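Local coordinates for hypothetical conserved protein (Geobacillus kaustophilus, PDB 2QYH), which probably acts as a magnesium-dependent phosphatase of the haloacid dehalogenase (HAD) superfamily, although its substrate is not established, at residues Lys108-Ile113 with His130-Pro135; Leu101-Ala106 with Leu136-Lys141; Ile26-Arg31 with Glu245-Gly250. All blocks are in the same frame, centred on the assembly; numbering follows the deposited sequence.

Contact 1 of 3, residues Lys108-Ile113 with His130-Pro135; sequences KMRASI and HPPVDP
A111 and V133 form a single beta bridge, with A111 N donating to P132 O (3.0 Å) and A111 O accepting from D134 N (2.9 Å), both N-H...O angles being 175°. The strand and the irregular chain 130-135 are inclined to each other, their end-to-end directions 74° apart, and there is no second bridge. The side chains extend the contact to both sides of this point. R110 bends at chi2 (-64°), which folds its guanidinium back over the P132 ring: P132 CB lies against one face, and the methylene chain of K108 reaches the other, so the flat group is sandwiched between aliphatic carbons. Its rotation is further fixed by NH1 donating to the carbonyl O of the neighbouring M109. D134 CB meets R110 CD at 4.0 Å, but the carboxylate turns elsewhere, its OD1 accepting from L136 N. On the strand face that carries A111, M109, a selenomethionine, lies alongside P131, SE to CG 3.9 Å. H130 brings CE1 to A111 CB at 3.8 Å and points the edge of its ring at I113 O. Bonds at both nitrogens fix the rotation of the imidazole, ND1 giving to P131 O and NE2 joined to H116 N. Strand 109-111 is an outermost strand of the five-stranded antiparallel sheet and pairs on its other side with strand 101-104; I119 of helix 117-124 packs on A111, H130 and P131, and the segment 130-135 then runs on towards helix 137-140.

Contact 2 of 3, residues Leu101-Ala106 with Leu136-Lys141; sequences LVFMDA and LYYENK
F103 and D105 receive Y137 and Y138 where the short helix about 137-140 packs against the antiparallel sheet of an alpha/beta domain, consistent with the cap of a HAD-type hydrolase of the Cof group. The apolar part centres on F103, whose ring is reached by both tyrosines. Y138 CD1 comes over one face of the F103 ring, 3.5 Å from CZ and near the ring's margin. The two rings have centroids 5.0 Å apart and planes at 44°, so they meet obliquely. Y137 meets F103 with its CB instead, 4.1 Å from CD2, and the two side chains run past one another head to tail. Y137 takes chi1 -171°, CG pointing opposite to its own backbone N, and this carries the ring beyond F103 to the end of the strand, where D105 waits. The aromatic surface is completed by helix 84-96, with T91 packing on F103 and both V87 and R88 on Y138. The polar part gathers at the Y137 hydroxyl. It donates to D105 OD2, and it also accepts from K141 NZ at 3.1 Å and is hydrogen-bonded to K108 NZ, so three partners hold the hydroxyl of this buried tyrosine. K141 lays its CG over one face of the same phenol ring, and its ammonium stays 4.4 Å from D105 OD2, too far for a salt bridge; two lysines nearby would be expected to favour a charged carboxylate. The other oxygen, D105 OD1, accepts from K108 N and tethers the turn between strands 101-104 and 109-111. Y137 OH, 2.6 Å from D105 OD2, stands above the carboxylate plane, about 42° out of it.

Contact 3 of 3, residues Ile26-Arg31 with Glu245-Gly250; sequences IEAVRR and EGIWYG
W248 swings its CG away from its backbone N (chi1 170°) and sets the indole nearly perpendicular at chi2 (-92°), which carries the six-membered ring across to A28 and its neighbours on helix 23-34. R31 answers from the other helix with a chain folded at chi2 and chi3, so that its guanidinium returns towards the far end of the same ring. The backbones come close at A28 and W248, their CA atoms 5.2 Å apart, the small alanine letting the indole rim sit against the helix itself. The ring comes edge-on, W248 CE3 lying 3.7 Å from A28 N, which is near the ring plane. E27 CB touches W248 CZ3 at 3.9 Å, while R31 CG approaches CZ3 as well and NH1 meets W248 CH2, also 3.9 Å away, with the guanidinium set obliquely to the ring. On the inner side A28 CB packs on I247 CG2 at 4.0 Å. No hydrogen bond links the two segments, so the contact rests on van der Waals packing round the indole. The E27 carboxylate pairs along its own helix, OE2 with R30 NH2 at 3.0 Å; R30 also forms a salt bridge with D115 of the second subunit. I247 meets T13, part of a sequence pattern like the HAD DxDx(T/V) motif, which places this interface next to the probable catalytic loop. The axes of segments 26-31 and 246-250 run at 39°, 8.9 Å apart at closest approach. Thus the C-terminal helix 246-253, with E245 at its N-cap position, lies beside helix 23-34, the first helix after strand 5-8 of the mixed Rossmann-like sheet.

Contacts 1 and 2 belong to one unit: their centres are only about 8 Å apart, and strands 109-111 and 101-104 are neighbours in the same antiparallel sheet. R110 O probably bonds to F103 N within the sheet, and the side chain of S112 adds a probable bond, OG to L101 N. Contact 3 sits on the opposite side of the chain's centre, in the domain with the mixed sheet; its centre is about 38 Å from that of contact 1 and 37 Å from that of contact 2, with nearest atoms about 24 and 21 Å apart. It borders the probable HAD motif, through T13. A glycerol, probably from the crystallisation liquor, lies about 3 Å from the R110 side chain.

Contact 1 of 3, residues Lys108-Ile113 with His130-Pro135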
# COMPACT_ATOMS: atom_id res chain seq x y z
N LYS D 108 5.03 -1.71 -12.43
CA LYS D 108 6.02 -2.56 -11.79
C LYS D 108 7.47 -2.12 -11.89
O LYS D 108 7.80 -1.04 -12.39
CB LYS D 108 5.88 -3.99 -12.33
CG LYS D 108 6.23 -4.11 -13.81
CD LYS D 108 6.06 -5.53 -14.30
CE LYS D 108 4.61 -5.86 -14.58
NZ LYS D 108 4.11 -5.09 -15.74
N MSE D 109 8.33 -3.02 -11.44
CA MSE D 109 9.75 -2.79 -11.38
C MSE D 109 10.50 -4.06 -11.80
O MSE D 109 10.07 -5.18 -11.50
CB MSE D 109 10.05 -2.44 -9.93
CG MSE D 109 11.33 -1.76 -9.65
SE MSE D 109 11.32 -1.44 -7.77
CE MSE D 109 11.65 0.44 -7.79
N ARG D 110 11.62 -3.89 -12.51
CA ARG D 110 12.42 -5.02 -12.97
C ARG D 110 13.93 -4.79 -12.83
O ARG D 110 14.42 -3.68 -13.06
CB ARG D 110 12.09 -5.35 -14.43
CG ARG D 110 10.70 -5.92 -14.64
CD ARG D 110 10.56 -7.26 -13.95
NE ARG D 110 9.23 -7.85 -14.12
CZ ARG D 110 8.24 -7.75 -13.24
NH1 ARG D 110 8.41 -7.08 -12.11
NH2 ARG D 110 7.07 -8.34 -13.50
N ALA D 111 14.64 -5.84 -12.45
CA ALA D 111 16.09 -5.78 -12.28
C ALA D 111 16.81 -6.42 -13.47
O ALA D 111 16.34 -7.41 -14.03
CB ALA D 111 16.48 -6.49 -11.00
N SER D 112 17.96 -5.84 -13.84
CA SER D 112 18.75 -6.34 -14.96
C SER D 112 19.55 -7.60 -14.60
O SER D 112 19.87 -8.41 -15.46
CB SER D 112 19.69 -5.25 -15.47
OG SER D 112 20.58 -4.79 -14.46
N ILE D 113 19.88 -7.75 -13.31
CA ILE D 113 20.64 -8.89 -12.82
C ILE D 113 19.91 -9.53 -11.63
O ILE D 113 19.39 -8.83 -10.77
CB ILE D 113 22.05 -8.46 -12.34
CG1 ILE D 113 22.80 -7.77 -13.48
CG2 ILE D 113 22.82 -9.67 -11.84
CD1 ILE D 113 24.17 -7.25 -13.09
N HIS D 130 13.60 -8.17 -3.75
CA HIS D 130 14.37 -8.04 -4.97
C HIS D 130 13.40 -8.10 -6.17
O HIS D 130 12.59 -9.02 -6.29
CB HIS D 130 15.44 -9.15 -5.03
CG HIS D 130 16.51 -8.92 -6.06
ND1 HIS D 130 16.24 -8.93 -7.41
CD2 HIS D 130 17.84 -8.73 -5.94
CE1 HIS D 130 17.36 -8.76 -8.08
NE2 HIS D 130 18.35 -8.63 -7.21
N PRO D 131 13.46 -7.09 -7.04
CA PRO D 131 12.54 -7.12 -8.18
C PRO D 131 12.73 -8.34 -9.07
O PRO D 131 13.81 -8.93 -9.12
CB PRO D 131 12.86 -5.80 -8.90
CG PRO D 131 13.18 -4.88 -7.75
CD PRO D 131 14.15 -5.79 -6.99
N PRO D 132 11.66 -8.75 -9.77
CA PRO D 132 11.80 -9.92 -10.65
C PRO D 132 12.86 -9.55 -11.68
O PRO D 132 13.07 -8.37 -11.95
CB PRO D 132 10.42 -10.06 -11.27
CG PRO D 132 9.51 -9.51 -10.20
CD PRO D 132 10.26 -8.29 -9.73
N VAL D 133 13.52 -10.55 -12.27
CA VAL D 133 14.57 -10.28 -13.24
C VAL D 133 14.09 -10.21 -14.69
O VAL D 133 13.30 -11.05 -15.14
CB VAL D 133 15.70 -11.33 -13.16
CG1 VAL D 133 16.88 -10.92 -14.03
CG2 VAL D 133 16.13 -11.50 -11.72
N ASP D 134 14.56 -9.20 -15.42
CA ASP D 134 14.22 -9.01 -16.83
C ASP D 134 15.13 -7.94 -17.45
O ASP D 134 14.76 -6.77 -17.53
CB ASP D 134 12.77 -8.57 -16.99
CG ASP D 134 12.38 -8.42 -18.45
OD1 ASP D 134 13.29 -8.44 -19.31
OD2 ASP D 134 11.18 -8.28 -18.73
N PRO D 135 16.33 -8.35 -17.90
CA PRO D 135 17.33 -7.47 -18.51
C PRO D 135 16.88 -6.62 -19.70
O PRO D 135 17.55 -5.65 -20.05
CB PRO D 135 18.44 -8.45 -18.89
CG PRO D 135 18.32 -9.51 -17.86
CD PRO D 135 16.83 -9.73 -17.83

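Contact 2 of 3, residues Leu101-Ala106 with Leu136-Lys141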
# COMPACT_ATOMS: atom_id res chain seq x y z
N LEU D 101 21.00 -2.50 -12.93
CA LEU D 101 20.01 -1.43 -12.90
C LEU D 101 18.66 -2.04 -12.63
O LEU D 101 18.47 -3.26 -12.75
CB LEU D 101 19.92 -0.69 -14.23
CG LEU D 101 21.07 0.18 -14.71
CD1 LEU D 101 22.31 -0.66 -14.97
CD2 LEU D 101 20.63 0.88 -15.99
N VAL D 102 17.71 -1.20 -12.27
CA VAL D 102 16.34 -1.64 -12.05
C VAL D 102 15.51 -0.67 -12.87
O VAL D 102 15.69 0.55 -12.76
CB VAL D 102 15.94 -1.59 -10.56
CG1 VAL D 102 14.43 -1.64 -10.41
CG2 VAL D 102 16.56 -2.79 -9.83
N PHE D 103 14.65 -1.21 -13.72
CA PHE D 103 13.78 -0.42 -14.58
C PHE D 103 12.41 -0.28 -13.92
O PHE D 103 11.81 -1.28 -13.52
CB PHE D 103 13.65 -1.09 -15.94
CG PHE D 103 14.95 -1.53 -16.51
CD1 PHE D 103 15.90 -0.59 -16.90
CD2 PHE D 103 15.26 -2.88 -16.62
CE1 PHE D 103 17.15 -0.99 -17.39
CE2 PHE D 103 16.50 -3.30 -17.10
CZ PHE D 103 17.45 -2.35 -17.49
N MSE D 104 11.93 0.96 -13.84
CA MSE D 104 10.64 1.26 -13.21
C MSE D 104 9.62 1.94 -14.12
O MSE D 104 9.95 2.89 -14.84
CB MSE D 104 10.86 2.17 -12.01
CG MSE D 104 11.90 1.69 -11.03
SE MSE D 104 12.41 3.13 -9.86
CE MSE D 104 10.82 3.24 -8.77
N ASP D 105 8.39 1.45 -14.09
CA ASP D 105 7.31 2.09 -14.84
C ASP D 105 6.19 2.32 -13.82
O ASP D 105 6.41 2.15 -12.63
CB ASP D 105 6.86 1.25 -16.05
CG ASP D 105 6.17 -0.04 -15.67
OD1 ASP D 105 5.92 -0.29 -14.47
OD2 ASP D 105 5.87 -0.81 -16.61
N ALA D 106 5.01 2.69 -14.27
CA ALA D 106 3.93 2.97 -13.34
C ALA D 106 3.37 1.76 -12.59
O ALA D 106 2.89 1.90 -11.46
CB ALA D 106 2.81 3.70 -14.06
N LEU D 136 15.76 -6.97 -20.31
CA LEU D 136 15.29 -6.22 -21.47
C LEU D 136 13.91 -5.61 -21.31
O LEU D 136 13.24 -5.34 -22.30
CB LEU D 136 15.31 -7.11 -22.71
CG LEU D 136 16.66 -7.74 -23.07
CD1 LEU D 136 16.49 -8.66 -24.26
CD2 LEU D 136 17.68 -6.64 -23.37
N TYR D 137 13.49 -5.37 -20.07
CA TYR D 137 12.17 -4.81 -19.80
C TYR D 137 11.96 -3.44 -20.44
O TYR D 137 10.87 -3.13 -20.92
CB TYR D 137 11.95 -4.72 -18.29
CG TYR D 137 10.54 -4.35 -17.90
CD1 TYR D 137 10.21 -3.05 -17.53
CD2 TYR D 137 9.52 -5.30 -17.94
CE1 TYR D 137 8.90 -2.70 -17.21
CE2 TYR D 137 8.21 -4.96 -17.62
CZ TYR D 137 7.90 -3.66 -17.25
OH TYR D 137 6.60 -3.32 -16.94
N TYR D 138 13.01 -2.63 -20.46
CA TYR D 138 12.94 -1.28 -21.03
C TYR D 138 12.77 -1.27 -22.54
O TYR D 138 12.32 -0.28 -23.12
CB TYR D 138 14.21 -0.50 -20.67
CG TYR D 138 15.46 -1.05 -21.31
CD1 TYR D 138 16.13 -2.14 -20.76
CD2 TYR D 138 15.97 -0.49 -22.48
CE1 TYR D 138 17.27 -2.67 -21.36
CE2 TYR D 138 17.11 -1.01 -23.10
CZ TYR D 138 17.76 -2.10 -22.53
OH TYR D 138 18.89 -2.62 -23.13
N GLU D 139 13.14 -2.37 -23.19
CA GLU D 139 13.04 -2.47 -24.64
C GLU D 139 11.62 -2.46 -25.20
O GLU D 139 11.39 -2.02 -26.33
CB GLU D 139 13.78 -3.73 -25.12
CG GLU D 139 15.28 -3.71 -24.82
CD GLU D 139 16.09 -2.92 -25.84
OE1 GLU D 139 15.57 -1.90 -26.36
OE2 GLU D 139 17.24 -3.30 -26.11
N ASN D 140 10.66 -2.93 -24.42
CA ASN D 140 9.27 -2.99 -24.89
C ASN D 140 8.27 -2.27 -23.98
O ASN D 140 7.07 -2.30 -24.22
CB ASN D 140 8.88 -4.46 -25.05
CG ASN D 140 9.63 -5.37 -24.10
OD1 ASN D 140 9.55 -5.21 -22.88
ND2 ASN D 140 10.38 -6.32 -24.65
N LYS D 141 8.78 -1.63 -22.94
CA LYS D 141 7.93 -0.90 -22.00
C LYS D 141 8.48 0.50 -21.78
O LYS D 141 9.68 0.73 -21.90
CB LYS D 141 7.89 -1.62 -20.65
CG LYS D 141 7.02 -2.86 -20.60
CD LYS D 141 5.57 -2.51 -20.87
CE LYS D 141 4.65 -3.70 -20.62
NZ LYS D 141 4.73 -4.17 -19.21

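Contact 3 of 3, residues Ile26-Arg31 with Glu245-Gly250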
# COMPACT_ATOMS: atom_id res chain seq x y z
N ILE D 26 -6.67 13.12 7.66
CA ILE D 26 -7.77 12.50 6.94
C ILE D 26 -8.92 13.51 6.90
O ILE D 26 -9.58 13.66 5.87
CB ILE D 26 -8.25 11.20 7.63
CG1 ILE D 26 -7.19 10.10 7.44
CG2 ILE D 26 -9.60 10.75 7.07
CD1 ILE D 26 -7.58 8.77 8.03
N GLU D 27 -9.15 14.21 8.02
CA GLU D 27 -10.20 15.23 8.08
C GLU D 27 -9.82 16.37 7.14
O GLU D 27 -10.65 16.86 6.37
CB GLU D 27 -10.34 15.80 9.49
CG GLU D 27 -11.71 15.68 10.14
CD GLU D 27 -12.88 15.97 9.21
OE1 GLU D 27 -13.31 15.06 8.47
OE2 GLU D 27 -13.39 17.12 9.21
N ALA D 28 -8.56 16.79 7.24
CA ALA D 28 -8.04 17.87 6.42
C ALA D 28 -8.36 17.63 4.94
O ALA D 28 -9.01 18.45 4.29
CB ALA D 28 -6.53 17.99 6.62
N VAL D 29 -7.90 16.49 4.41
CA VAL D 29 -8.13 16.14 3.02
C VAL D 29 -9.62 16.10 2.68
O VAL D 29 -10.04 16.59 1.63
CB VAL D 29 -7.48 14.78 2.66
CG1 VAL D 29 -7.90 14.36 1.28
CG2 VAL D 29 -5.95 14.90 2.71
N ARG D 30 -10.41 15.53 3.58
CA ARG D 30 -11.84 15.46 3.37
C ARG D 30 -12.41 16.86 3.17
O ARG D 30 -13.11 17.12 2.20
CB ARG D 30 -12.52 14.78 4.56
CG ARG D 30 -14.01 14.99 4.60
CD ARG D 30 -14.62 14.43 5.87
NE ARG D 30 -16.00 14.87 6.02
CZ ARG D 30 -16.38 16.02 6.57
NH1 ARG D 30 -17.66 16.32 6.65
NH2 ARG D 30 -15.47 16.85 7.07
N ARG D 31 -12.10 17.76 4.11
CA ARG D 31 -12.56 19.14 4.06
C ARG D 31 -12.13 19.85 2.78
O ARG D 31 -12.92 20.56 2.16
CB ARG D 31 -12.06 19.92 5.28
CG ARG D 31 -12.72 19.53 6.60
CD ARG D 31 -14.20 19.87 6.57
NE ARG D 31 -14.40 21.30 6.33
CZ ARG D 31 -14.29 22.25 7.26
NH1 ARG D 31 -13.99 21.92 8.51
NH2 ARG D 31 -14.48 23.52 6.93
N GLU D 245 -0.92 17.71 14.41
CA GLU D 245 -1.96 18.20 13.51
C GLU D 245 -1.38 19.27 12.58
O GLU D 245 -2.07 20.21 12.19
CB GLU D 245 -3.12 18.78 14.31
CG GLU D 245 -3.63 17.86 15.41
CD GLU D 245 -5.06 18.19 15.80
OE1 GLU D 245 -5.42 19.38 15.78
OE2 GLU D 245 -5.82 17.26 16.15
N GLY D 246 -0.10 19.10 12.23
CA GLY D 246 0.57 20.04 11.36
C GLY D 246 -0.20 20.43 10.11
O GLY D 246 -0.38 21.61 9.81
N ILE D 247 -0.65 19.42 9.36
CA ILE D 247 -1.38 19.69 8.14
C ILE D 247 -2.73 20.36 8.36
O ILE D 247 -3.05 21.34 7.69
CB ILE D 247 -1.55 18.41 7.33
CG1 ILE D 247 -0.19 18.04 6.73
CG2 ILE D 247 -2.61 18.60 6.24
CD1 ILE D 247 -0.19 16.81 5.92
N TRP D 248 -3.51 19.85 9.31
CA TRP D 248 -4.81 20.44 9.62
C TRP D 248 -4.65 21.89 10.06
O TRP D 248 -5.34 22.78 9.55
CB TRP D 248 -5.50 19.64 10.73
CG TRP D 248 -6.72 20.30 11.27
CD1 TRP D 248 -6.78 21.15 12.34
CD2 TRP D 248 -8.05 20.22 10.75
NE1 TRP D 248 -8.07 21.60 12.52
CE2 TRP D 248 -8.87 21.05 11.55
CE3 TRP D 248 -8.63 19.53 9.68
CZ2 TRP D 248 -10.24 21.20 11.32
CZ3 TRP D 248 -9.99 19.68 9.45
CH2 TRP D 248 -10.78 20.51 10.26
N TYR D 249 -3.75 22.12 11.00
CA TYR D 249 -3.49 23.45 11.52
C TYR D 249 -3.07 24.40 10.40
O TYR D 249 -3.61 25.50 10.28
CB TYR D 249 -2.41 23.39 12.59
CG TYR D 249 -2.08 24.74 13.19
CD1 TYR D 249 -0.95 25.45 12.79
CD2 TYR D 249 -2.93 25.33 14.12
CE1 TYR D 249 -0.67 26.72 13.31
CE2 TYR D 249 -2.66 26.59 14.65
CZ TYR D 249 -1.53 27.28 14.24
OH TYR D 249 -1.28 28.52 14.77
N GLY D 250 -2.11 23.96 9.60
CA GLY D 250 -1.63 24.78 8.51
C GLY D 250 -2.74 25.18 7.56
O GLY D 250 -2.91 26.36 7.24